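Local coordinates for protein PA_0080 (Pseudomonas aeruginosa, PDB 3ZHN) that is the TssJ1 lipoprotein of the type VI secretion system, where it probably serves as an outer-membrane component of the envelope-spanning apparatus, at residues 121-125 and 126-130. Sequence-based numbering, arbitrary orientation.
Sequences RDLDR and ATWRQ
Leu123 and Trp128 meet in a local surface contact around a tight turn, in the loop that links strand 113-118 to the edge strand 129-133. The hydrophobic part is a CH-pi contact: Leu123 CD2 stands over one indole face, 4.0 Å from the centroid of the five-membered ring and 27° off its normal, and comes within 3.6 Å of Trp128 CG. The two side chains cross nearly at right angles. Trp128 places CG between its backbone N and carbonyl carbon (chi1 58°), which turns the indole back over the turn; Arg129 CB lies over the opposite face, toward its rim, and Tyr72 adds an edge-to-face ring contact.

The backbone evidence is a type I beta turn over residues 123-126, with Asp124 and Arg125 at its corners and Ala126 N bonded to Leu123 O at 3.1 Å. That donor sits well above the carbonyl plane. One water lies 2.8 Å from Leu123 O and 2.7 Å from Ala126 O and links the two carbonyls, while a second water joins Arg125 O to Thr127 OG1. This hairpin-like connection joins neighbouring antiparallel strands in one of the two sheets of the TssJ beta sandwich.

On the turn's outer side, Arg125 NE forms a salt bridge with Asp122 OD2 at 2.8 Å; the N-H points almost straight at the oxygen (167°), in the guanidinium plane and on the carboxylate's anti side. The other carboxylate oxygen, OD1, weakly accepts Asp124 N at 3.2 Å, which makes an Asx turn leading into the beta turn.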
loop_
_atom_site.group_PDB
_atom_site.type_symbol
_atom_site.label_atom_id
_atom_site.label_comp_id
_atom_site.label_asym_id
_atom_site.label_seq_id
_atom_site.Cartn_x
_atom_site.Cartn_y
_atom_site.Cartn_z
ATOM N N ARG A 121 -13.501 3.088 5.185
ATOM C CA ARG A 121 -14.627 3.085 6.143
ATOM C C ARG A 121 -15.511 1.830 6.083
ATOM O O ARG A 121 -15.903 1.306 7.123
ATOM C CB ARG A 121 -15.452 4.327 5.967
ATOM C CG ARG A 121 -16.568 4.510 6.976
ATOM C CD ARG A 121 -17.393 5.779 6.774
ATOM N NE ARG A 121 -17.901 5.890 5.427
ATOM C CZ ARG A 121 -19.018 5.277 4.997
ATOM N NH1 ARG A 121 -19.742 4.543 5.810
ATOM N NH2 ARG A 121 -19.406 5.409 3.727
ATOM N N ASP A 122 -15.733 1.368 4.879
ATOM C CA ASP A 122 -16.556 0.181 4.643
ATOM C C ASP A 122 -15.683 -0.786 3.860
ATOM O O ASP A 122 -15.647 -0.792 2.609
ATOM C CB ASP A 122 -17.847 0.462 3.900
ATOM C CG ASP A 122 -18.616 -0.821 3.562
ATOM O OD1 ASP A 122 -18.427 -1.858 4.258
ATOM O OD2 ASP A 122 -19.363 -0.827 2.560
ATOM N N LEU A 123 -15.051 -1.672 4.582
ATOM C CA LEU A 123 -14.143 -2.671 3.950
ATOM C C LEU A 123 -14.860 -3.677 3.046
ATOM O O LEU A 123 -14.286 -4.138 2.066
ATOM C CB LEU A 123 -13.334 -3.377 5.020
ATOM C CG LEU A 123 -12.394 -2.445 5.758
ATOM C CD1 LEU A 123 -11.782 -3.177 6.915
ATOM C CD2 LEU A 123 -11.298 -1.772 4.924
ATOM N N ASP A 124 -16.152 -3.922 3.278
ATOM C CA ASP A 124 -16.937 -4.829 2.378
ATOM C C ASP A 124 -16.951 -4.388 0.956
ATOM O O ASP A 124 -16.924 -5.231 0.083
ATOM C CB ASP A 124 -18.360 -5.060 2.950
ATOM C CG ASP A 124 -19.316 -5.713 1.910
ATOM O OD1 ASP A 124 -20.008 -5.065 1.059
ATOM O OD2 ASP A 124 -19.345 -6.900 1.879
ATOM N N ARG A 125 -17.127 -3.104 0.710
ATOM C CA ARG A 125 -17.202 -2.613 -0.654
ATOM C C ARG A 125 -15.839 -2.248 -1.230
ATOM O O ARG A 125 -15.754 -1.971 -2.452
ATOM C CB ARG A 125 -18.088 -1.333 -0.683
ATOM C CG ARG A 125 -17.306 -0.065 -0.282
ATOM C CD ARG A 125 -18.033 1.248 -0.271
ATOM N NE ARG A 125 -19.102 1.226 0.746
ATOM C CZ ARG A 125 -19.928 2.261 0.977
ATOM N NH1 ARG A 125 -19.861 3.378 0.289
ATOM N NH2 ARG A 125 -20.818 2.200 1.915
ATOM N N ALA A 126 -14.782 -2.300 -0.413
ATOM C CA ALA A 126 -13.534 -1.699 -0.814
ATOM C C ALA A 126 -12.516 -2.717 -1.318
ATOM O O ALA A 126 -12.435 -3.835 -0.802
ATOM C CB ALA A 126 -12.930 -0.902 0.362
ATOM N N THR A 127 -11.665 -2.277 -2.253
ATOM C CA THR A 127 -10.394 -2.990 -2.528
ATOM C C THR A 127 -9.353 -2.336 -1.639
ATOM O O THR A 127 -8.609 -1.413 -1.964
ATOM C CB THR A 127 -10.061 -2.890 -3.992
ATOM O OG1 THR A 127 -11.171 -3.376 -4.751
ATOM C CG2 THR A 127 -8.866 -3.715 -4.382
ATOM N N TRP A 128 -9.299 -2.882 -0.435
ATOM C CA TRP A 128 -8.490 -2.338 0.630
ATOM C C TRP A 128 -7.116 -2.954 0.818
ATOM O O TRP A 128 -6.318 -2.431 1.597
ATOM C CB TRP A 128 -9.213 -2.375 1.989
ATOM C CG TRP A 128 -9.620 -3.772 2.387
ATOM C CD1 TRP A 128 -10.869 -4.336 2.213
ATOM C CD2 TRP A 128 -8.886 -4.702 3.181
ATOM N NE1 TRP A 128 -10.911 -5.584 2.807
ATOM C CE2 TRP A 128 -9.711 -5.837 3.397
ATOM C CE3 TRP A 128 -7.562 -4.717 3.694
ATOM C CZ2 TRP A 128 -9.259 -6.967 4.119
ATOM C CZ3 TRP A 128 -7.128 -5.812 4.401
ATOM C CH2 TRP A 128 -7.977 -6.927 4.612
ATOM N N ARG A 129 -6.824 -4.012 0.067
ATOM C CA ARG A 129 -5.560 -4.648 0.109
ATOM C C ARG A 129 -5.056 -4.870 -1.322
ATOM O O ARG A 129 -5.819 -5.274 -2.187
ATOM C CB ARG A 129 -5.660 -5.995 0.855
ATOM C CG ARG A 129 -4.364 -6.789 0.870
ATOM C CD ARG A 129 -4.351 -7.957 1.841
ATOM N NE ARG A 129 -5.528 -8.752 1.593
ATOM C CZ ARG A 129 -6.084 -9.561 2.498
ATOM N NH1 ARG A 129 -5.442 -9.858 3.600
ATOM N NH2 ARG A 129 -7.311 -10.004 2.278
ATOM N N GLN A 130 -3.748 -4.672 -1.529
ATOM C CA GLN A 130 -3.059 -4.998 -2.741
ATOM C C GLN A 130 -1.691 -5.577 -2.426
ATOM O O GLN A 130 -1.125 -5.236 -1.399
ATOM C CB GLN A 130 -2.868 -3.784 -3.641
ATOM C CG GLN A 130 -4.110 -3.117 -4.213
ATOM C CD GLN A 130 -4.768 -3.883 -5.290
ATOM O OE1 GLN A 130 -4.443 -4.986 -5.565
ATOM N NE2 GLN A 130 -5.716 -3.266 -5.927
HETATM O O HOH W 1 -13.856 -5.994 0.024
HETATM O O HOH W 2 -13.910 -2.225 -4.699
#